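Local structure of neuraminidase (Influenza A virus, 4K3Y) at residues C[32-37]-C[340-345]; C[42-47]-C[55-60]; C[114-119]-C[142-147]. The protein is an influenza A neuraminidase-like surface protein built as a six-bladed beta propeller, related to viral sialidases but itself of uncertain enzymatic activity. All blocks are in the same frame, centred on the assembly; numbering follows the deposited sequence.

Interaction 1 (C[32-37]-C[340-345]); sequences GKIPDE and IAATTK
A single beta bridge, Ile34 with Thr344, ties the loop leading to strand 40-48 onto the chain where it leaves strand 335-343. Two backbone bonds make it: Ile34 N donates to Thr343 O at 2.9 Å, and Lys345 N donates to Ile34 O, also at 2.9 Å. Each is bent, with N-H...O angles of 143° and 132°. The same two carbonyls draw in alpha C-H groups, Lys33 CA standing 3.3 Å from Thr343 O and Thr344 CA 3.2 Å from Ile34 O. In the propeller, strand 335-343 lies inside the blade that the N-terminal strand 20-26 completes, so the bridge adds a second link between the two ends of the chain on that blade. With CG1 set anti to the carbonyl carbon (chi1 -57°) and the chain extended beyond it, Ile34 sends CD1 along the strand to Ala342 CB, 4.1 Å away, and both residues pack on Asp352 of the adjoining strand 349-359. Asp36 crosses Thr344 and Lys345 at about a right angle. Its OD1 lies 3.4 Å from Thr344 CB and accepts a hydrogen bond from Ala346 N, while OD2 rests 3.7 Å from Lys345 CB. The amino ends of Lys33 and Lys345 lead away from the contact at its exposed side, and Pro35 packs against Tyr62 of a second subunit.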
loop_
_atom_site.group_PDB
_atom_site.type_symbol
_atom_site.label_atom_id
_atom_site.label_comp_id
_atom_site.label_asym_id
_atom_site.label_seq_id
_atom_site.Cartn_x
_atom_site.Cartn_y
_atom_site.Cartn_z
ATOM N N GLY C 32 13.512 -7.221 22.784
ATOM C CA GLY C 32 13.901 -5.872 23.142
ATOM C C GLY C 32 12.688 -4.971 23.232
ATOM O O GLY C 32 11.562 -5.450 23.458
ATOM N N LYS C 33 12.902 -3.671 23.058
ATOM C CA LYS C 33 11.785 -2.730 23.119
ATOM C C LYS C 33 11.034 -2.612 21.797
ATOM O O LYS C 33 11.649 -2.550 20.720
ATOM C CB LYS C 33 12.283 -1.354 23.535
ATOM C CG LYS C 33 13.278 -1.408 24.667
ATOM C CD LYS C 33 12.627 -1.211 26.023
ATOM C CE LYS C 33 13.680 -1.272 27.104
ATOM N NZ LYS C 33 14.374 -2.591 27.054
ATOM N N ILE C 34 9.705 -2.582 21.882
ATOM C CA ILE C 34 8.883 -2.197 20.736
ATOM C C ILE C 34 9.129 -0.735 20.364
ATOM O O ILE C 34 9.109 0.140 21.244
ATOM C CB ILE C 34 7.385 -2.340 21.034
ATOM C CG1 ILE C 34 7.057 -3.775 21.445
ATOM C CG2 ILE C 34 6.560 -1.912 19.813
ATOM C CD1 ILE C 34 5.566 -4.016 21.680
ATOM N N PRO C 35 9.367 -0.465 19.063
ATOM C CA PRO C 35 9.469 0.906 18.534
ATOM C C PRO C 35 8.224 1.757 18.827
ATOM O O PRO C 35 7.095 1.241 18.826
ATOM C CB PRO C 35 9.621 0.685 17.022
ATOM C CG PRO C 35 10.292 -0.639 16.910
ATOM C CD PRO C 35 9.695 -1.472 18.035
ATOM N N ASP C 36 8.436 3.047 19.072
ATOM C CA ASP C 36 7.364 3.925 19.532
ATOM C C ASP C 36 6.334 4.218 18.434
ATOM O O ASP C 36 5.196 4.611 18.724
ATOM C CB ASP C 36 7.940 5.232 20.098
ATOM C CG ASP C 36 8.717 5.024 21.399
ATOM O OD1 ASP C 36 8.339 4.127 22.187
ATOM O OD2 ASP C 36 9.706 5.761 21.635
ATOM N N GLU C 37 6.733 4.008 17.178
ATOM C CA GLU C 37 5.870 4.305 16.035
ATOM C C GLU C 37 4.797 3.257 15.864
ATOM O O GLU C 37 3.878 3.446 15.064
ATOM C CB GLU C 37 6.663 4.395 14.728
ATOM C CG GLU C 37 7.964 5.154 14.831
ATOM C CD GLU C 37 9.115 4.247 15.197
ATOM O OE1 GLU C 37 9.109 3.077 14.754
ATOM O OE2 GLU C 37 10.016 4.696 15.932
ATOM N N ILE C 340 2.621 -11.750 24.564
ATOM C CA ILE C 340 3.792 -11.466 25.393
ATOM C C ILE C 340 3.636 -10.083 26.046
ATOM O O ILE C 340 3.251 -9.121 25.380
ATOM C CB ILE C 340 5.041 -11.420 24.447
ATOM C CG1 ILE C 340 5.349 -12.809 23.918
ATOM C CG2 ILE C 340 6.252 -10.798 25.086
ATOM C CD1 ILE C 340 5.101 -13.873 24.936
ATOM N N ALA C 341 3.922 -9.955 27.334
ATOM C CA ALA C 341 4.003 -8.615 27.919
ATOM C C ALA C 341 5.324 -7.996 27.474
ATOM O O ALA C 341 6.373 -8.627 27.601
ATOM C CB ALA C 341 3.929 -8.681 29.415
ATOM N N ALA C 342 5.274 -6.779 26.935
ATOM C CA ALA C 342 6.479 -6.090 26.456
ATOM C C ALA C 342 6.482 -4.590 26.786
ATOM O O ALA C 342 5.555 -4.068 27.415
ATOM C CB ALA C 342 6.650 -6.304 24.957
ATOM N N THR C 343 7.522 -3.892 26.347
ATOM C CA THR C 343 7.697 -2.485 26.704
ATOM C C THR C 343 8.139 -1.686 25.489
ATOM O O THR C 343 8.931 -2.175 24.688
ATOM C CB THR C 343 8.766 -2.348 27.807
ATOM O OG1 THR C 343 8.505 -3.311 28.837
ATOM C CG2 THR C 343 8.757 -0.964 28.412
ATOM N N THR C 344 7.639 -0.460 25.348
ATOM C CA THR C 344 8.039 0.385 24.214
ATOM C C THR C 344 9.344 1.077 24.529
ATOM O O THR C 344 9.791 1.060 25.673
ATOM C CB THR C 344 6.976 1.434 23.820
ATOM O OG1 THR C 344 6.835 2.414 24.861
ATOM C CG2 THR C 344 5.637 0.753 23.534
ATOM N N LYS C 345 9.963 1.674 23.518
ATOM C CA LYS C 345 11.249 2.327 23.719
ATOM C C LYS C 345 11.117 3.462 24.741
ATOM O O LYS C 345 12.020 3.700 25.554
ATOM C CB LYS C 345 11.823 2.837 22.395
ATOM C CG LYS C 345 13.291 3.176 22.483
ATOM C CD LYS C 345 13.702 4.189 21.431
ATOM C CE LYS C 345 14.646 5.217 22.035
ATOM N NZ LYS C 345 15.501 5.882 21.016
#

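Interaction 2 (C[42-47]-C[55-60]); sequences RQNFVS and RFFVSM
Phe45 and Phe56 form the tightly packed part of this antiparallel pairing. Phe56 CB sits over one face of the Phe45 ring, offset toward the rim, in a CH-pi contact 3.7 Å from the Phe45 ring centroid; its closest approach is 3.4 Å, to Phe45 CZ. The two rings are nearly parallel, planes 15° apart, but slid so far that they barely overlap. Phe45 reaches this spot with CG between its backbone N and carbonyl carbon (chi1 70°), and Ser104 of the next blade packs against both phenylalanines. Beneath the rings the backbones exchange two bonds, Phe45 N to Phe56 O at 3.1 Å and Phe56 N to Phe45 O at 2.9 Å. Strands 40-48 and 53-61 are a beta hairpin, the first two strands of a four-stranded propeller blade, and a beta bulge interrupts their register: Gln43 and Asn44 stand opposite Phe57 alone. On the face opposite the phenylalanines, Arg55 NH1 donates to Asn44 OD1 at 2.8 Å, coming from above the amide's carbonyl plane, with amide and guanidinium planes 65° apart. Asn44 ND2 is bound in turn by Glu339 OE2 and Thr41 OG1, which fixes the amide's rotation. Beyond the bulge the contact opens toward solvent. Arg42 and Val58 still pair through both backbone bonds; the Arg42 chain lies along Val58, Arg42 CG 3.6 Å from Val58 O, and crosses Met60 at about a right angle, Arg42 CB lying 3.9 Å from Met60 SD, at a partly exposed end where Met60 is poorly ordered.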
loop_
_atom_site.group_PDB
_atom_site.type_symbol
_atom_site.label_atom_id
_atom_site.label_comp_id
_atom_site.label_asym_id
_atom_site.label_seq_id
_atom_site.Cartn_x
_atom_site.Cartn_y
_atom_site.Cartn_z
ATOM N N ARG C 42 -3.498 -4.842 22.015
ATOM C CA ARG C 42 -3.943 -5.779 23.037
ATOM C C ARG C 42 -4.994 -6.741 22.457
ATOM O O ARG C 42 -5.568 -6.478 21.395
ATOM C CB ARG C 42 -4.463 -5.044 24.285
ATOM C CG ARG C 42 -5.775 -4.281 24.116
ATOM C CD ARG C 42 -6.303 -3.821 25.482
ATOM N NE ARG C 42 -7.764 -3.759 25.532
ATOM C CZ ARG C 42 -8.551 -4.805 25.777
ATOM N NH1 ARG C 42 -8.028 -6.005 25.990
ATOM N NH2 ARG C 42 -9.866 -4.651 25.803
ATOM N N GLN C 43 -5.238 -7.847 23.156
ATOM C CA GLN C 43 -6.129 -8.897 22.671
ATOM C C GLN C 43 -5.710 -9.348 21.258
ATOM O O GLN C 43 -6.538 -9.484 20.354
ATOM C CB GLN C 43 -7.606 -8.452 22.717
ATOM C CG GLN C 43 -8.626 -9.591 22.961
ATOM C CD GLN C 43 -9.580 -9.835 21.773
ATOM O OE1 GLN C 43 -10.797 -9.703 21.904
ATOM N NE2 GLN C 43 -9.025 -10.215 20.624
ATOM N N ASN C 44 -4.417 -9.592 21.069
ATOM C CA ASN C 44 -3.955 -10.114 19.796
ATOM C C ASN C 44 -4.418 -11.550 19.562
ATOM O O ASN C 44 -4.632 -12.317 20.501
ATOM C CB ASN C 44 -2.433 -10.011 19.688
ATOM C CG ASN C 44 -1.941 -8.590 19.826
ATOM O OD1 ASN C 44 -1.747 -7.895 18.836
ATOM N ND2 ASN C 44 -1.747 -8.146 21.062
ATOM N N PHE C 45 -4.604 -11.885 18.295
ATOM C CA PHE C 45 -4.810 -13.260 17.876
ATOM C C PHE C 45 -4.614 -13.318 16.360
ATOM O O PHE C 45 -4.586 -12.289 15.672
ATOM C CB PHE C 45 -6.202 -13.787 18.277
ATOM C CG PHE C 45 -7.327 -13.167 17.507
ATOM C CD1 PHE C 45 -7.898 -11.969 17.924
ATOM C CD2 PHE C 45 -7.810 -13.774 16.344
ATOM C CE1 PHE C 45 -8.948 -11.385 17.197
ATOM C CE2 PHE C 45 -8.849 -13.198 15.614
ATOM C CZ PHE C 45 -9.425 -12.003 16.046
ATOM N N VAL C 46 -4.483 -14.528 15.843
ATOM C CA VAL C 46 -4.210 -14.695 14.441
ATOM C C VAL C 46 -5.353 -15.436 13.775
ATOM O O VAL C 46 -5.874 -16.431 14.313
ATOM C CB VAL C 46 -2.905 -15.453 14.238
ATOM C CG1 VAL C 46 -2.646 -15.712 12.753
ATOM C CG2 VAL C 46 -1.768 -14.657 14.854
ATOM N N SER C 47 -5.762 -14.927 12.615
ATOM C CA SER C 47 -6.668 -15.674 11.756
ATOM C C SER C 47 -6.194 -15.624 10.308
ATOM O O SER C 47 -5.663 -14.604 9.826
ATOM C CB SER C 47 -8.093 -15.174 11.879
ATOM O OG SER C 47 -8.976 -16.163 11.394
ATOM N N ARG C 55 -3.015 -10.594 11.686
ATOM C CA ARG C 55 -2.898 -10.335 13.114
ATOM C C ARG C 55 -3.996 -9.347 13.498
ATOM O O ARG C 55 -3.892 -8.140 13.219
ATOM C CB ARG C 55 -1.542 -9.682 13.419
ATOM C CG ARG C 55 -1.045 -9.931 14.816
ATOM C CD ARG C 55 -0.739 -8.667 15.581
ATOM N NE ARG C 55 0.695 -8.366 15.589
ATOM C CZ ARG C 55 1.330 -7.653 16.521
ATOM N NH1 ARG C 55 0.680 -7.166 17.567
ATOM N NH2 ARG C 55 2.635 -7.438 16.413
ATOM N N PHE C 56 -5.046 -9.850 14.127
ATOM C CA PHE C 56 -6.088 -8.985 14.640
ATOM C C PHE C 56 -5.783 -8.530 16.056
ATOM O O PHE C 56 -5.146 -9.253 16.832
ATOM C CB PHE C 56 -7.413 -9.711 14.579
ATOM C CG PHE C 56 -7.904 -9.892 13.195
ATOM C CD1 PHE C 56 -7.398 -10.905 12.391
ATOM C CD2 PHE C 56 -8.842 -9.016 12.671
ATOM C CE1 PHE C 56 -7.836 -11.050 11.102
ATOM C CE2 PHE C 56 -9.280 -9.156 11.384
ATOM C CZ PHE C 56 -8.783 -10.174 10.594
ATOM N N PHE C 57 -6.240 -7.328 16.384
ATOM C CA PHE C 57 -6.038 -6.779 17.718
ATOM C C PHE C 57 -6.923 -5.564 17.998
ATOM O O PHE C 57 -7.585 -5.017 17.095
ATOM C CB PHE C 57 -4.573 -6.394 17.933
ATOM C CG PHE C 57 -4.082 -5.341 16.991
ATOM C CD1 PHE C 57 -4.230 -3.988 17.295
ATOM C CD2 PHE C 57 -3.460 -5.694 15.801
ATOM C CE1 PHE C 57 -3.765 -3.008 16.427
ATOM C CE2 PHE C 57 -2.996 -4.712 14.922
ATOM C CZ PHE C 57 -3.149 -3.371 15.237
ATOM N N VAL C 58 -6.925 -5.160 19.267
ATOM C CA VAL C 58 -7.594 -3.940 19.697
ATOM C C VAL C 58 -6.512 -2.935 20.087
ATOM O O VAL C 58 -5.506 -3.310 20.680
ATOM C CB VAL C 58 -8.562 -4.222 20.862
ATOM C CG1 VAL C 58 -9.194 -2.925 21.367
ATOM C CG2 VAL C 58 -9.645 -5.225 20.411
ATOM N N SER C 59 -6.689 -1.668 19.723
ATOM C CA SER C 59 -5.621 -0.678 19.908
ATOM C C SER C 59 -5.688 0.003 21.269
ATOM O O SER C 59 -6.729 -0.021 21.934
ATOM C CB SER C 59 -5.749 0.407 18.877
ATOM O OG SER C 59 -6.963 1.093 19.110
ATOM N N MET C 60 -4.567 0.606 21.668
ATOM C CA MET C 60 -4.478 1.430 22.871
ATOM C C MET C 60 -3.820 2.774 22.523
ATOM O O MET C 60 -3.716 3.663 23.373
ATOM C CB MET C 60 -3.667 0.727 23.964
ATOM C CG MET C 60 -4.144 -0.668 24.352
ATOM S SD MET C 60 -2.906 -1.579 25.310
ATOM C CE MET C 60 -2.573 -0.448 26.658
#

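Interaction 3 (C[114-119]-C[142-147]); sequences LSVAGD and LRTQAS
Val116 sets its two methyls around the carbonyl oxygen of the flat Leu142-Arg143 peptide, on one side of its plane. CG2 stands above that plane, 3.6 Å from Leu142 O; CG1 is equally near that oxygen but reaches it more obliquely. A second peptide, Leu114-Ser115, is approached in a similar way from the other segment, with Thr144 CG2 above its plane and 3.9 Å from Leu114 O. The flat side-chain groups of 142-147 are held elsewhere: the Arg143 guanidinium turns from the strand to a salt bridge with Glu195, and the Gln145 amide is gripped at both ends, by Thr158 OG1 and by the backbone oxygen of Pro197. Between the two peptides the methyls meet directly, Val116 CG2 lying 3.5 Å from Thr144 CG2 as the side chains slide past each other in opposite directions. The valine's CG2 lies anti to its own carbonyl carbon, and the threonine's CG2 does the same, which brings one branch of each into the gap. That leaves Thr144 OG1, at chi1 80°, turned back to its own chain, where it accepts from Ala146 N at 3.2 Å in an ST turn and also bonds to Ser101 OG, so this buried hydroxyl is satisfied. No hydrogen bond crosses between the segments, and Val116 CA and Arg143 CA, the nearest such pair, are 6.9 Å apart, wider than paired strands. Leu142 and Val116 both continue onto Val122 of strand 121-126, and Leu142 also packs on Ile160 of the following sheet. Such apolar packing is that of a propeller's interblade connection: the loop leaving the last strand of one blade runs over that blade's second strand, 111-117, before entering the next blade at strand 150-152.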
loop_
_atom_site.group_PDB
_atom_site.type_symbol
_atom_site.label_atom_id
_atom_site.label_comp_id
_atom_site.label_asym_id
_atom_site.label_seq_id
_atom_site.Cartn_x
_atom_site.Cartn_y
_atom_site.Cartn_z
ATOM N N LEU C 114 -16.508 -10.524 14.424
ATOM C CA LEU C 114 -17.409 -10.299 15.553
ATOM C C LEU C 114 -16.759 -9.363 16.550
ATOM O O LEU C 114 -15.685 -9.657 17.070
ATOM C CB LEU C 114 -17.798 -11.602 16.237
ATOM C CG LEU C 114 -18.544 -12.539 15.294
ATOM C CD1 LEU C 114 -17.561 -13.512 14.644
ATOM C CD2 LEU C 114 -19.661 -13.271 16.017
ATOM N N SER C 115 -17.415 -8.234 16.806
ATOM C CA SER C 115 -16.859 -7.206 17.673
ATOM C C SER C 115 -17.856 -6.776 18.753
ATOM O O SER C 115 -18.990 -6.398 18.448
ATOM C CB SER C 115 -16.407 -6.000 16.838
ATOM O OG SER C 115 -15.747 -5.034 17.644
ATOM N N VAL C 116 -17.420 -6.846 20.012
ATOM C CA VAL C 116 -18.209 -6.380 21.157
ATOM C C VAL C 116 -18.028 -4.878 21.372
ATOM O O VAL C 116 -16.906 -4.392 21.459
ATOM C CB VAL C 116 -17.798 -7.097 22.474
ATOM C CG1 VAL C 116 -18.585 -6.530 23.670
ATOM C CG2 VAL C 116 -18.009 -8.596 22.361
ATOM N N ALA C 117 -19.134 -4.153 21.485
ATOM C CA ALA C 117 -19.097 -2.704 21.625
ATOM C C ALA C 117 -20.199 -2.250 22.572
ATOM O O ALA C 117 -20.962 -3.080 23.079
ATOM C CB ALA C 117 -19.253 -2.034 20.259
ATOM N N GLY C 118 -20.278 -0.940 22.807
ATOM C CA GLY C 118 -21.320 -0.361 23.642
ATOM C C GLY C 118 -21.370 -0.929 25.049
ATOM O O GLY C 118 -20.369 -0.917 25.768
ATOM N N ASP C 119 -22.539 -1.432 25.435
ATOM C CA ASP C 119 -22.736 -2.038 26.752
ATOM C C ASP C 119 -22.505 -3.554 26.707
ATOM O O ASP C 119 -22.721 -4.266 27.703
ATOM C CB ASP C 119 -24.142 -1.709 27.270
ATOM C CG ASP C 119 -25.193 -1.703 26.162
ATOM O OD1 ASP C 119 -25.198 -2.637 25.327
ATOM O OD2 ASP C 119 -26.011 -0.755 26.127
ATOM N N LEU C 142 -21.706 -9.404 26.687
ATOM C CA LEU C 142 -21.330 -10.469 25.755
ATOM C C LEU C 142 -19.812 -10.539 25.583
ATOM O O LEU C 142 -19.114 -9.515 25.684
ATOM C CB LEU C 142 -22.010 -10.262 24.394
ATOM C CG LEU C 142 -23.231 -11.127 24.056
ATOM C CD1 LEU C 142 -23.969 -11.624 25.303
ATOM C CD2 LEU C 142 -24.187 -10.376 23.149
ATOM N N ARG C 143 -19.306 -11.743 25.330
ATOM C CA ARG C 143 -17.866 -11.960 25.167
ATOM C C ARG C 143 -17.543 -12.873 23.987
ATOM O O ARG C 143 -17.966 -14.041 23.962
ATOM C CB ARG C 143 -17.288 -12.615 26.423
ATOM C CG ARG C 143 -17.178 -11.733 27.652
ATOM C CD ARG C 143 -17.312 -12.594 28.906
ATOM N NE ARG C 143 -18.653 -12.458 29.448
ATOM C CZ ARG C 143 -19.314 -13.410 30.094
ATOM N NH1 ARG C 143 -18.766 -14.597 30.300
ATOM N NH2 ARG C 143 -20.532 -13.160 30.546
ATOM N N THR C 144 -16.765 -12.366 23.030
ATOM C CA THR C 144 -16.247 -13.224 21.948
ATOM C C THR C 144 -15.133 -14.155 22.435
ATOM O O THR C 144 -14.669 -14.042 23.574
ATOM C CB THR C 144 -15.703 -12.404 20.781
ATOM O OG1 THR C 144 -14.385 -11.928 21.096
ATOM C CG2 THR C 144 -16.628 -11.226 20.486
ATOM N N GLN C 145 -14.683 -15.056 21.571
ATOM C CA GLN C 145 -13.694 -16.039 21.993
ATOM C C GLN C 145 -12.273 -15.487 21.943
ATOM O O GLN C 145 -11.320 -16.182 22.333
ATOM C CB GLN C 145 -13.800 -17.306 21.160
ATOM C CG GLN C 145 -14.038 -17.039 19.693
ATOM C CD GLN C 145 -14.219 -18.316 18.891
ATOM O OE1 GLN C 145 -14.933 -18.339 17.881
ATOM N NE2 GLN C 145 -13.555 -19.380 19.323
ATOM N N ALA C 146 -12.146 -14.238 21.483
ATOM C CA ALA C 146 -10.865 -13.525 21.488
ATOM C C ALA C 146 -9.801 -14.366 20.806
ATOM O O ALA C 146 -8.680 -14.541 21.311
ATOM C CB ALA C 146 -10.427 -13.177 22.916
ATOM N N SER C 147 -10.178 -14.848 19.632
ATOM C CA SER C 147 -9.454 -15.863 18.916
ATOM C C SER C 147 -10.113 -16.002 17.552
ATOM O O SER C 147 -11.168 -15.424 17.292
ATOM C CB SER C 147 -9.554 -17.189 19.662
ATOM O OG SER C 147 -8.896 -18.213 18.926
#

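How the interactions relate
From the N terminus, the chain first lays strand 20-26 on the edge of the last blade, then touches that blade again through 32-37. Interaction 1 closes only when 340-345 arrives, after all the other blades have been built, so interactions 2 and 3 are both nested within its loop. Interaction 2 closes a short hairpin, whose tip holds the Cys48-Cys53 disulfide; interaction 3 follows in series, within and just beyond the next blade. Those two touch: Phe45 CD2 lies 3.4 Å from Ser147 C, and Gln43 packs on Ala146, joining hairpin to interblade loop. Interaction 1 stays apart, its centre about 15 Å from that of interaction 2 and about 26 Å from that of interaction 3.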